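PDB 5U1T: separin from Saccharomyces cerevisiae, which is a caspase-like cysteine protease that triggers chromosome segregation at anaphase onset by cleaving the MCD1/SCC1 subunit of cohesin, and is held inactive by securin before then. Local coordinates for residues 55-59 and 74-78; 414-419 and 437-441; 1544-1549 and 1561-1567; 1364-1368 and 1500-1504. One frame throughout, in Å; residues are numbered along the deposited sequence.

Contact 1 of 4, residues 55-59 and 74-78; sequences LNSIY and TVKQH
An antiparallel hairpin of helices 48-64 and 69-87 in the helical part of separase is tied together here by Tyr59 and His78. The short axis segments lie 11.4 Å apart, their directions 160° from parallel, a wide spacing that larger side chains fill. Tyr59 does not leave its backbone pointing at the partner helix, yet its long ring carries OH across to His78 ND1, a hydrogen bond of 2.8 Å in which OH comes to the imidazole edge in its plane. The His78 side chain reaches this position because CG stands anti to the backbone N (chi1 -159°). The two rings meet rim to rim, neither covering the other's face. Instead, aliphatic groups use the faces: Leu55 CD1 sits over the centre of the His78 imidazole, 3.5 Å from the centroid, a CH-pi contact. Thr74 CG2 lies over a face of the Tyr59 ring nearer its rim, 4.0 Å from the centroid, leaving OG1 to bond to His70 O one turn back in its own helix. Val75 CG2 comes to the tyrosine edge, 3.7 Å from Tyr59 OH. Helix 91-103 packs against the hairpin, its Phe100 and Leu101 touching Leu55, Tyr59 and His78. Since His78 NE2 is also bonded to Glu97 OE1, both ring nitrogens are engaged, which fixes the imidazole's rotation, and the nearby carboxylate would probably stabilise positive charge on it.

Contact 2 of 4, residues 414-419 and 437-441; sequences TANLEI and KFEKF
Glu418 and Lys437 are brought together by contrasting chain shapes: the glutamate carries CG anti to its backbone N (chi1 -171°) and then bends at chi2, whereas the lysine runs extended beyond CG and crosses it at about a right angle. They bridge an antiparallel pair of neighbouring helices, 408-425 and 431-444, whose local axes are 11.0 Å apart. Next to this polar link the filling is aromatic. A small residue on the first helix suits it: Ala415, with only a methyl, lets the Phe438 ring come close, CB lying 3.6 Å from CE1. The same ring is met by Ile419 CG1, 3.9 Å from CZ, and by Glu418 CG, so the aliphatic part of the glutamate serves the apolar layer while its carboxylate, turned 81° from the ring plane, serves the polar one. Phe441 is sandwiched. Thr414 CG2 makes a CH-pi contact over one face, 4.0 Å from the ring centroid, and Lys437 O lies over the opposite face; Glu418 CG approaches at the edge, near the ring plane. Thr414 turns its methyl to the ring while OG1 is satisfied by Phe410 O. Within its own helix Phe441 also sets CD2 over the centre of a Phe438 face. Ile454 of helix 448-458 packs on both phenylalanines, and Ile395 of helix 388-404 touches Glu418. Lys437 NZ, which also bonds to Ser392 OG, reaches Glu418 OE1 at 3.1 Å, a salt bridge made on the syn side, 27° out of the carboxylate plane.

Contact 3 of 4, residues 1544-1549 and 1561-1567; sequences LFEKMG and SLSVSYA
Lys1547 O and Leu1562 N make the backbone hydrogen bond of this contact, 3.0 Å long and fairly straight at 167°, the donor tilted somewhat from the carbonyl plane. Met1548 CA adds a C-H...O contact to Leu1562 O. Ser1561 CB packs at Met1548 O, while its OG bonds to Asn1558 O. These backbone contacts lie where one helix stops and the next starts. Helix 1534-1548 ends in a Schellman motif with Gly1549 at C-prime, where at positive phi a CB would press on the carbonyl O of Met1548, so glycine suits the place; Ser1563 N-caps helix 1564-1571, its OG accepting from Tyr1566 N at 3.3 Å. Apolar contacts fill the space where the two helices meet. Extended through chi2 (160°), Met1548 lies alongside Val1564, SD 3.7 Å from CB, and its CE turns to Ala1567 CB, 4.1 Å away. Leu1544 CD2 reaches CB of the same small alanine at 3.8 Å. An alanine in place of Met1548 would probably open a gap beside Val1564 and Ala1567, next to Phe1493 and Phe1594 of strands 1492-1494 and 1592-1594. The Lys1547 and Leu1562 side chains lie side by side, pointing the same way, CD 3.7 Å from CD1, while the lysine's NZ pairs with Glu1546.

Contact 4 of 4, residues 1364-1368 and 1500-1504; sequences SSCHL and AAMKY
Tyr1504 OH donates to Ser1364 O across 2.6 Å, arriving nearly along the C=O axis (175°). The same hydroxyl accepts a weak bond from Leu1368 N at 3.4 Å, so the tyrosine grips segment 1364-1368 mainly through Ser1364 O, with a weak second hold at Leu1368 N, and Leu1368 CD2 packs 3.8 Å from Tyr1504 CZ. A phenylalanine in place of Tyr1504 would probably leave Ser1364 O without this donor and the segment less firmly fixed to the loop. Beside it, His1367 swings its ring across with CG anti to the backbone N (chi1 160°). NE2 gives a weak bond to Ala1500 O, 2.8 Å away at the ring's edge, and the flexible Met1502 lays CE over one face, 3.9 Å from the centroid, with SD higher above it. Segment 1500-1504 follows strand 1492-1494 and Cys1497, the probable nucleophile by similarity, whose side chain is about 8 Å from that of Ala1501; a catalytic cysteine just past this strand is the caspase-like arrangement. Segment 1364-1368 instead leaves strand 1353-1362 of a second sheet, so the contact joins loops of two sheets. In the next shell, Tyr1588 OH bonds to His1367 ND1, fixing the imidazole from its other nitrogen, and Arg1384 NH1 holds His1367 O. Ser1364 OG is bonded to Glu1509, while Pro1510 packs on both Met1502 and Tyr1504.

Overall arrangement
Contacts 1 and 2 belong to the helical part of the chain, 3 and 4 to the protease part. Along the sequence the order is 1, 2, 4, 3, none enclosing another. Contacts 1 and 2 each join neighbouring antiparallel helices; their centres are 31 Å apart. Contact 4 links loops of two different sheets close to Cys1497, and contact 3 joins two helices packed on the caspase-like sheet containing strands 1492-1494 and 1524-1528, 25 Å away between centres. Contact 1 lies 114 Å from contact 3, centre to centre, on the opposite side of the chain's centre, reflecting an elongated enzyme whose N-terminal helical region is remote from its catalytic site.

Contact 1 of 4, residues 55-59 and 74-78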
loop_
_atom_site.group_PDB
_atom_site.type_symbol
_atom_site.label_atom_id
_atom_site.label_comp_id
_atom_site.label_asym_id
_atom_site.label_seq_id
_atom_site.Cartn_x
_atom_site.Cartn_y
_atom_site.Cartn_z
ATOM N N LEU A 55 -53.890 -13.994 -11.079
ATOM C CA LEU A 55 -53.716 -13.674 -9.666
ATOM C C LEU A 55 -52.435 -14.264 -9.063
ATOM O O LEU A 55 -51.627 -13.554 -8.470
ATOM C CB LEU A 55 -54.930 -14.152 -8.870
ATOM C CG LEU A 55 -56.097 -13.162 -8.836
ATOM C CD1 LEU A 55 -57.337 -13.758 -8.139
ATOM C CD2 LEU A 55 -55.611 -11.867 -8.164
ATOM N N ASN A 56 -52.254 -15.570 -9.195
ATOM C CA ASN A 56 -51.073 -16.193 -8.651
ATOM C C ASN A 56 -49.790 -15.674 -9.304
ATOM O O ASN A 56 -48.740 -15.595 -8.672
ATOM C CB ASN A 56 -51.140 -17.698 -8.823
ATOM C CG ASN A 56 -49.885 -18.369 -8.342
ATOM O OD1 ASN A 56 -48.951 -18.582 -9.110
ATOM N ND2 ASN A 56 -49.836 -18.664 -7.051
ATOM N N SER A 57 -49.883 -15.345 -10.585
ATOM C CA SER A 57 -48.755 -14.824 -11.311
ATOM C C SER A 57 -48.323 -13.480 -10.702
ATOM O O SER A 57 -47.142 -13.255 -10.449
ATOM C CB SER A 57 -49.124 -14.703 -12.781
ATOM O OG SER A 57 -48.156 -13.973 -13.482
ATOM N N ILE A 58 -49.292 -12.618 -10.413
ATOM C CA ILE A 58 -49.032 -11.298 -9.845
ATOM C C ILE A 58 -48.596 -11.365 -8.372
ATOM O O ILE A 58 -47.648 -10.684 -7.979
ATOM C CB ILE A 58 -50.277 -10.374 -9.961
ATOM C CG1 ILE A 58 -50.698 -10.203 -11.424
ATOM C CG2 ILE A 58 -49.966 -9.012 -9.406
ATOM C CD1 ILE A 58 -52.196 -9.815 -11.625
ATOM N N TYR A 59 -49.286 -12.164 -7.562
ATOM C CA TYR A 59 -48.918 -12.315 -6.153
ATOM C C TYR A 59 -47.472 -12.796 -6.024
ATOM O O TYR A 59 -46.772 -12.416 -5.106
ATOM C CB TYR A 59 -49.842 -13.302 -5.430
ATOM C CG TYR A 59 -51.205 -12.789 -5.000
ATOM C CD1 TYR A 59 -51.339 -11.701 -4.138
ATOM C CD2 TYR A 59 -52.364 -13.430 -5.417
ATOM C CE1 TYR A 59 -52.584 -11.246 -3.743
ATOM C CE2 TYR A 59 -53.607 -12.986 -5.027
ATOM C CZ TYR A 59 -53.716 -11.897 -4.191
ATOM O OH TYR A 59 -54.975 -11.476 -3.804
ATOM N N THR A 74 -53.980 -5.435 -5.298
ATOM C CA THR A 74 -54.354 -6.726 -5.892
ATOM C C THR A 74 -55.380 -7.496 -5.046
ATOM O O THR A 74 -56.325 -8.089 -5.567
ATOM C CB THR A 74 -53.096 -7.605 -6.096
ATOM O OG1 THR A 74 -52.262 -7.002 -7.086
ATOM C CG2 THR A 74 -53.449 -9.017 -6.548
ATOM N N VAL A 75 -55.168 -7.495 -3.734
ATOM C CA VAL A 75 -56.088 -8.090 -2.782
ATOM C C VAL A 75 -57.470 -7.438 -2.886
ATOM O O VAL A 75 -58.505 -8.105 -2.782
ATOM C CB VAL A 75 -55.516 -7.962 -1.354
ATOM C CG1 VAL A 75 -56.595 -8.003 -0.293
ATOM C CG2 VAL A 75 -54.475 -9.046 -1.120
ATOM N N LYS A 76 -57.473 -6.130 -3.121
ATOM C CA LYS A 76 -58.697 -5.362 -3.253
ATOM C C LYS A 76 -59.520 -5.852 -4.439
ATOM O O LYS A 76 -60.756 -6.026 -4.343
ATOM C CB LYS A 76 -58.368 -3.875 -3.406
ATOM C CG LYS A 76 -59.476 -2.956 -2.952
ATOM C CD LYS A 76 -59.419 -1.633 -3.674
ATOM C CE LYS A 76 -60.776 -0.953 -3.612
ATOM N NZ LYS A 76 -60.591 0.511 -3.652
ATOM N N GLN A 77 -58.835 -6.089 -5.551
ATOM C CA GLN A 77 -59.474 -6.703 -6.711
ATOM C C GLN A 77 -59.986 -8.095 -6.386
ATOM O O GLN A 77 -61.097 -8.489 -6.778
ATOM C CB GLN A 77 -58.498 -6.767 -7.881
ATOM C CG GLN A 77 -58.314 -5.432 -8.557
ATOM C CD GLN A 77 -57.122 -5.407 -9.460
ATOM O OE1 GLN A 77 -56.902 -4.425 -10.165
ATOM N NE2 GLN A 77 -56.322 -6.479 -9.445
ATOM N N HIS A 78 -59.164 -8.832 -5.654
ATOM C CA HIS A 78 -59.473 -10.210 -5.324
ATOM C C HIS A 78 -60.722 -10.278 -4.421
ATOM O O HIS A 78 -61.590 -11.144 -4.604
ATOM C CB HIS A 78 -58.255 -10.855 -4.666
ATOM C CG HIS A 78 -58.250 -12.352 -4.714
ATOM N ND1 HIS A 78 -57.137 -13.097 -4.415
ATOM C CD2 HIS A 78 -59.233 -13.232 -5.013
ATOM C CE1 HIS A 78 -57.423 -14.383 -4.535
ATOM N NE2 HIS A 78 -58.688 -14.490 -4.889
#

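Contact 2 of 4, residues 414-419 and 437-441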
loop_
_atom_site.group_PDB
_atom_site.type_symbol
_atom_site.label_atom_id
_atom_site.label_comp_id
_atom_site.label_asym_id
_atom_site.label_seq_id
_atom_site.Cartn_x
_atom_site.Cartn_y
_atom_site.Cartn_z
ATOM N N THR A 414 -40.283 -25.387 17.847
ATOM C CA THR A 414 -39.623 -24.231 18.433
ATOM C C THR A 414 -39.406 -23.103 17.414
ATOM O O THR A 414 -39.823 -21.967 17.646
ATOM C CB THR A 414 -38.271 -24.640 19.042
ATOM O OG1 THR A 414 -38.499 -25.591 20.093
ATOM C CG2 THR A 414 -37.507 -23.412 19.580
ATOM N N ALA A 415 -38.749 -23.424 16.299
ATOM C CA ALA A 415 -38.543 -22.490 15.195
ATOM C C ALA A 415 -39.825 -21.763 14.810
ATOM O O ALA A 415 -39.866 -20.537 14.701
ATOM C CB ALA A 415 -37.982 -23.232 13.981
ATOM N N ASN A 416 -40.887 -22.528 14.607
ATOM C CA ASN A 416 -42.125 -21.936 14.138
ATOM C C ASN A 416 -42.769 -21.005 15.148
ATOM O O ASN A 416 -43.341 -19.992 14.774
ATOM C CB ASN A 416 -43.103 -23.018 13.736
ATOM C CG ASN A 416 -43.989 -22.581 12.612
ATOM O OD1 ASN A 416 -43.614 -21.735 11.806
ATOM N ND2 ASN A 416 -45.186 -23.140 12.556
ATOM N N LEU A 417 -42.670 -21.336 16.428
ATOM C CA LEU A 417 -43.238 -20.472 17.448
ATOM C C LEU A 417 -42.468 -19.169 17.494
ATOM O O LEU A 417 -43.045 -18.094 17.695
ATOM C CB LEU A 417 -43.221 -21.148 18.810
ATOM C CG LEU A 417 -43.984 -20.399 19.897
ATOM C CD1 LEU A 417 -45.352 -20.040 19.403
ATOM C CD2 LEU A 417 -44.072 -21.251 21.134
ATOM N N GLU A 418 -41.152 -19.284 17.314
ATOM C CA GLU A 418 -40.268 -18.136 17.185
ATOM C C GLU A 418 -40.746 -17.238 16.048
ATOM O O GLU A 418 -40.992 -16.047 16.245
ATOM C CB GLU A 418 -38.824 -18.602 16.944
ATOM C CG GLU A 418 -37.789 -17.502 17.001
ATOM C CD GLU A 418 -37.961 -16.611 18.233
ATOM O OE1 GLU A 418 -37.797 -17.104 19.376
ATOM O OE2 GLU A 418 -38.270 -15.408 18.055
ATOM N N ILE A 419 -40.891 -17.828 14.865
ATOM C CA ILE A 419 -41.413 -17.117 13.703
ATOM C C ILE A 419 -42.781 -16.504 13.964
ATOM O O ILE A 419 -43.046 -15.358 13.582
ATOM C CB ILE A 419 -41.517 -18.037 12.490
ATOM C CG1 ILE A 419 -40.120 -18.382 11.973
ATOM C CG2 ILE A 419 -42.339 -17.382 11.398
ATOM C CD1 ILE A 419 -39.277 -17.166 11.606
ATOM N N LYS A 437 -30.971 -16.301 17.695
ATOM C CA LYS A 437 -31.708 -17.455 18.227
ATOM C C LYS A 437 -31.633 -18.630 17.271
ATOM O O LYS A 437 -31.328 -19.750 17.672
ATOM C CB LYS A 437 -33.180 -17.112 18.486
ATOM C CG LYS A 437 -33.434 -16.341 19.755
ATOM C CD LYS A 437 -34.893 -16.319 20.092
ATOM C CE LYS A 437 -35.115 -15.872 21.524
ATOM N NZ LYS A 437 -36.451 -16.340 22.047
ATOM N N PHE A 438 -31.919 -18.355 16.000
ATOM C CA PHE A 438 -31.957 -19.386 14.984
ATOM C C PHE A 438 -30.564 -19.958 14.783
ATOM O O PHE A 438 -30.408 -21.117 14.400
ATOM C CB PHE A 438 -32.547 -18.846 13.677
ATOM C CG PHE A 438 -34.019 -19.219 13.468
ATOM C CD1 PHE A 438 -34.374 -20.403 12.823
ATOM C CD2 PHE A 438 -35.034 -18.394 13.920
ATOM C CE1 PHE A 438 -35.703 -20.744 12.624
ATOM C CE2 PHE A 438 -36.370 -18.731 13.727
ATOM C CZ PHE A 438 -36.704 -19.909 13.080
ATOM N N GLU A 439 -29.551 -19.157 15.083
ATOM C CA GLU A 439 -28.201 -19.683 15.157
ATOM C C GLU A 439 -28.141 -20.833 16.170
ATOM O O GLU A 439 -27.592 -21.888 15.873
ATOM C CB GLU A 439 -27.208 -18.590 15.529
ATOM C CG GLU A 439 -25.782 -19.077 15.565
ATOM C CD GLU A 439 -24.782 -17.940 15.463
ATOM O OE1 GLU A 439 -25.076 -16.849 16.000
ATOM O OE2 GLU A 439 -23.708 -18.130 14.841
ATOM N N LYS A 440 -28.726 -20.652 17.349
ATOM C CA LYS A 440 -28.611 -21.681 18.377
ATOM C C LYS A 440 -29.449 -22.916 18.023
ATOM O O LYS A 440 -28.990 -24.039 18.241
ATOM C CB LYS A 440 -28.994 -21.125 19.758
ATOM C CG LYS A 440 -28.261 -19.817 20.111
ATOM C CD LYS A 440 -27.673 -19.764 21.547
ATOM C CE LYS A 440 -26.392 -18.892 21.588
ATOM N NZ LYS A 440 -25.679 -18.889 22.937
ATOM N N PHE A 441 -30.657 -22.714 17.475
ATOM C CA PHE A 441 -31.479 -23.820 16.947
ATOM C C PHE A 441 -30.684 -24.645 15.937
ATOM O O PHE A 441 -30.493 -25.847 16.124
ATOM C CB PHE A 441 -32.765 -23.324 16.255
ATOM C CG PHE A 441 -33.628 -22.432 17.106
ATOM C CD1 PHE A 441 -33.550 -22.458 18.490
ATOM C CD2 PHE A 441 -34.527 -21.564 16.509
ATOM C CE1 PHE A 441 -34.340 -21.629 19.251
ATOM C CE2 PHE A 441 -35.320 -20.733 17.273
ATOM C CZ PHE A 441 -35.222 -20.764 18.642
#

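Contact 3 of 4, residues 1544-1549 and 1561-1567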
loop_
_atom_site.group_PDB
_atom_site.type_symbol
_atom_site.label_atom_id
_atom_site.label_comp_id
_atom_site.label_asym_id
_atom_site.label_seq_id
_atom_site.Cartn_x
_atom_site.Cartn_y
_atom_site.Cartn_z
ATOM N N LEU A 1544 57.651 -8.413 -15.563
ATOM C CA LEU A 1544 57.283 -7.771 -14.309
ATOM C C LEU A 1544 57.867 -8.522 -13.115
ATOM O O LEU A 1544 58.485 -7.925 -12.228
ATOM C CB LEU A 1544 55.757 -7.689 -14.210
ATOM C CG LEU A 1544 55.069 -6.773 -13.196
ATOM C CD1 LEU A 1544 54.796 -7.495 -11.905
ATOM C CD2 LEU A 1544 55.892 -5.528 -12.949
ATOM N N PHE A 1545 57.668 -9.839 -13.116
ATOM C CA PHE A 1545 58.198 -10.728 -12.083
ATOM C C PHE A 1545 59.725 -10.683 -12.004
ATOM O O PHE A 1545 60.303 -10.607 -10.913
ATOM C CB PHE A 1545 57.762 -12.174 -12.341
ATOM C CG PHE A 1545 56.272 -12.386 -12.341
ATOM C CD1 PHE A 1545 55.432 -11.586 -11.591
ATOM C CD2 PHE A 1545 55.713 -13.410 -13.087
ATOM C CE1 PHE A 1545 54.066 -11.799 -11.594
ATOM C CE2 PHE A 1545 54.347 -13.622 -13.091
ATOM C CZ PHE A 1545 53.529 -12.816 -12.346
ATOM N N GLU A 1546 60.382 -10.755 -13.158
ATOM C CA GLU A 1546 61.832 -10.808 -13.182
ATOM C C GLU A 1546 62.439 -9.514 -12.655
ATOM O O GLU A 1546 63.381 -9.553 -11.865
ATOM C CB GLU A 1546 62.341 -11.102 -14.591
ATOM C CG GLU A 1546 63.565 -12.014 -14.597
ATOM C CD GLU A 1546 64.848 -11.303 -14.152
ATOM O OE1 GLU A 1546 64.897 -10.039 -14.212
ATOM O OE2 GLU A 1546 65.813 -12.013 -13.755
ATOM N N LYS A 1547 61.895 -8.372 -13.071
ATOM C CA LYS A 1547 62.430 -7.085 -12.624
ATOM C C LYS A 1547 62.172 -6.838 -11.122
ATOM O O LYS A 1547 62.968 -6.162 -10.452
ATOM C CB LYS A 1547 61.851 -5.934 -13.466
ATOM C CG LYS A 1547 62.372 -5.857 -14.907
ATOM C CD LYS A 1547 63.643 -5.008 -15.024
ATOM C CE LYS A 1547 64.663 -5.605 -16.002
ATOM N NZ LYS A 1547 65.266 -6.901 -15.520
ATOM N N MET A 1548 61.051 -7.334 -10.627
ATOM C CA MET A 1548 60.712 -7.160 -9.228
ATOM C C MET A 1548 61.453 -8.153 -8.351
ATOM O O MET A 1548 61.614 -7.929 -7.159
ATOM C CB MET A 1548 59.203 -7.247 -9.007
ATOM C CG MET A 1548 58.699 -6.303 -7.925
ATOM S SD MET A 1548 56.944 -5.963 -8.005
ATOM C CE MET A 1548 56.647 -6.633 -9.618
ATOM N N GLY A 1549 61.898 -9.251 -8.947
ATOM C CA GLY A 1549 62.650 -10.253 -8.231
ATOM C C GLY A 1549 61.855 -11.472 -7.848
ATOM O O GLY A 1549 62.315 -12.308 -7.088
ATOM N N SER A 1561 66.375 -5.270 -6.393
ATOM C CA SER A 1561 65.194 -5.411 -7.242
ATOM C C SER A 1561 64.448 -4.094 -7.391
ATOM O O SER A 1561 64.698 -3.142 -6.651
ATOM C CB SER A 1561 64.258 -6.477 -6.685
ATOM O OG SER A 1561 64.953 -7.703 -6.614
ATOM N N LEU A 1562 63.539 -4.050 -8.360
ATOM C CA LEU A 1562 62.704 -2.867 -8.572
ATOM C C LEU A 1562 61.412 -2.940 -7.757
ATOM O O LEU A 1562 60.884 -4.021 -7.477
ATOM C CB LEU A 1562 62.366 -2.691 -10.063
ATOM C CG LEU A 1562 63.513 -2.477 -11.056
ATOM C CD1 LEU A 1562 63.030 -2.335 -12.494
ATOM C CD2 LEU A 1562 64.307 -1.265 -10.654
ATOM N N SER A 1563 60.919 -1.765 -7.378
ATOM C CA SER A 1563 59.578 -1.603 -6.827
ATOM C C SER A 1563 58.519 -1.971 -7.865
ATOM O O SER A 1563 58.800 -1.966 -9.056
ATOM C CB SER A 1563 59.373 -0.162 -6.362
ATOM O OG SER A 1563 59.303 0.728 -7.470
ATOM N N VAL A 1564 57.296 -2.258 -7.420
ATOM C CA VAL A 1564 56.217 -2.626 -8.337
ATOM C C VAL A 1564 55.987 -1.491 -9.334
ATOM O O VAL A 1564 55.574 -1.723 -10.467
ATOM C CB VAL A 1564 54.883 -2.967 -7.576
ATOM C CG1 VAL A 1564 54.131 -1.699 -7.157
ATOM C CG2 VAL A 1564 53.981 -3.848 -8.424
ATOM N N SER A 1565 56.289 -0.267 -8.917
ATOM C CA SER A 1565 56.082 0.898 -9.759
ATOM C C SER A 1565 57.080 0.971 -10.902
ATOM O O SER A 1565 56.697 0.891 -12.073
ATOM C CB SER A 1565 56.161 2.167 -8.920
ATOM O OG SER A 1565 55.026 2.269 -8.084
ATOM N N TYR A 1566 58.355 1.142 -10.563
ATOM C CA TYR A 1566 59.403 1.163 -11.575
ATOM C C TYR A 1566 59.350 -0.115 -12.415
ATOM O O TYR A 1566 59.535 -0.066 -13.634
ATOM C CB TYR A 1566 60.801 1.326 -10.943
ATOM C CG TYR A 1566 61.104 2.691 -10.328
ATOM C CD1 TYR A 1566 61.221 3.836 -11.118
ATOM C CD2 TYR A 1566 61.291 2.827 -8.961
ATOM C CE1 TYR A 1566 61.496 5.091 -10.547
ATOM C CE2 TYR A 1566 61.568 4.065 -8.390
ATOM C CZ TYR A 1566 61.670 5.191 -9.181
ATOM O OH TYR A 1566 61.948 6.398 -8.582
ATOM N N ALA A 1567 59.074 -1.251 -11.768
ATOM C CA ALA A 1567 59.053 -2.541 -12.460
ATOM C C ALA A 1567 57.990 -2.568 -13.542
ATOM O O ALA A 1567 58.190 -3.162 -14.593
ATOM C CB ALA A 1567 58.825 -3.675 -11.487
#

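Contact 4 of 4, residues 1364-1368 and 1500-1504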
loop_
_atom_site.group_PDB
_atom_site.type_symbol
_atom_site.label_atom_id
_atom_site.label_comp_id
_atom_site.label_asym_id
_atom_site.label_seq_id
_atom_site.Cartn_x
_atom_site.Cartn_y
_atom_site.Cartn_z
ATOM N N SER A 1364 37.003 8.933 -10.188
ATOM C CA SER A 1364 36.342 7.889 -10.962
ATOM C C SER A 1364 36.100 8.326 -12.419
ATOM O O SER A 1364 36.205 7.515 -13.342
ATOM C CB SER A 1364 35.015 7.463 -10.284
ATOM O OG SER A 1364 34.009 8.474 -10.304
ATOM N N SER A 1365 35.809 9.606 -12.636
ATOM C CA SER A 1365 35.570 10.066 -13.994
ATOM C C SER A 1365 36.839 9.999 -14.842
ATOM O O SER A 1365 36.755 9.892 -16.069
ATOM C CB SER A 1365 35.015 11.485 -14.006
ATOM O OG SER A 1365 36.006 12.422 -13.650
ATOM N N CYS A 1366 38.007 10.041 -14.199
ATOM C CA CYS A 1366 39.265 10.041 -14.936
ATOM C C CYS A 1366 39.986 8.694 -14.938
ATOM O O CYS A 1366 41.020 8.544 -15.574
ATOM C CB CYS A 1366 40.207 11.106 -14.366
ATOM S SG CYS A 1366 39.643 12.813 -14.551
ATOM N N HIS A 1367 39.439 7.718 -14.228
ATOM C CA HIS A 1367 40.074 6.418 -14.102
ATOM C C HIS A 1367 40.413 5.714 -15.421
ATOM O O HIS A 1367 41.485 5.117 -15.550
ATOM C CB HIS A 1367 39.194 5.504 -13.287
ATOM C CG HIS A 1367 39.495 4.058 -13.491
ATOM N ND1 HIS A 1367 40.383 3.367 -12.696
ATOM C CD2 HIS A 1367 39.040 3.171 -14.408
ATOM C CE1 HIS A 1367 40.449 2.113 -13.104
ATOM N NE2 HIS A 1367 39.647 1.968 -14.142
ATOM N N LEU A 1368 39.505 5.765 -16.390
ATOM C CA LEU A 1368 39.693 5.024 -17.636
ATOM C C LEU A 1368 40.924 5.441 -18.416
ATOM O O LEU A 1368 41.499 4.622 -19.120
ATOM C CB LEU A 1368 38.470 5.150 -18.551
ATOM C CG LEU A 1368 38.068 6.506 -19.155
ATOM C CD1 LEU A 1368 37.169 6.321 -20.394
ATOM C CD2 LEU A 1368 37.379 7.394 -18.116
ATOM N N ALA A 1500 40.994 -4.269 -13.812
ATOM C CA ALA A 1500 40.896 -2.896 -13.317
ATOM C C ALA A 1500 39.875 -2.057 -14.087
ATOM O O ALA A 1500 39.784 -0.845 -13.887
ATOM C CB ALA A 1500 42.250 -2.225 -13.360
ATOM N N ALA A 1501 39.108 -2.680 -14.970
ATOM C CA ALA A 1501 38.101 -1.931 -15.709
ATOM C C ALA A 1501 36.953 -1.560 -14.785
ATOM O O ALA A 1501 36.824 -2.122 -13.692
ATOM C CB ALA A 1501 37.596 -2.721 -16.896
ATOM N N MET A 1502 36.141 -0.600 -15.216
ATOM C CA MET A 1502 35.001 -0.141 -14.446
ATOM C C MET A 1502 33.811 0.120 -15.349
ATOM O O MET A 1502 33.944 0.799 -16.369
ATOM C CB MET A 1502 35.344 1.125 -13.671
ATOM C CG MET A 1502 36.309 0.876 -12.546
ATOM S SD MET A 1502 35.885 1.720 -11.023
ATOM C CE MET A 1502 36.615 3.327 -11.319
ATOM N N LYS A 1503 32.651 -0.426 -14.981
ATOM C CA LYS A 1503 31.413 -0.119 -15.691
ATOM C C LYS A 1503 30.914 1.262 -15.262
ATOM O O LYS A 1503 30.804 1.534 -14.076
ATOM C CB LYS A 1503 30.354 -1.194 -15.428
ATOM C CG LYS A 1503 30.670 -2.578 -16.011
ATOM C CD LYS A 1503 29.556 -3.623 -15.678
ATOM C CE LYS A 1503 29.794 -5.048 -16.257
ATOM N NZ LYS A 1503 28.722 -6.080 -15.918
ATOM N N TYR A 1504 30.626 2.132 -16.223
ATOM C CA TYR A 1504 30.220 3.500 -15.925
ATOM C C TYR A 1504 28.697 3.752 -16.034
ATOM O O TYR A 1504 28.046 3.290 -16.975
ATOM C CB TYR A 1504 30.948 4.461 -16.858
ATOM C CG TYR A 1504 32.365 4.826 -16.464
ATOM C CD1 TYR A 1504 33.454 4.077 -16.914
ATOM C CD2 TYR A 1504 32.615 5.939 -15.669
ATOM C CE1 TYR A 1504 34.759 4.420 -16.568
ATOM C CE2 TYR A 1504 33.903 6.296 -15.319
ATOM C CZ TYR A 1504 34.980 5.540 -15.775
ATOM O OH TYR A 1504 36.273 5.911 -15.426
#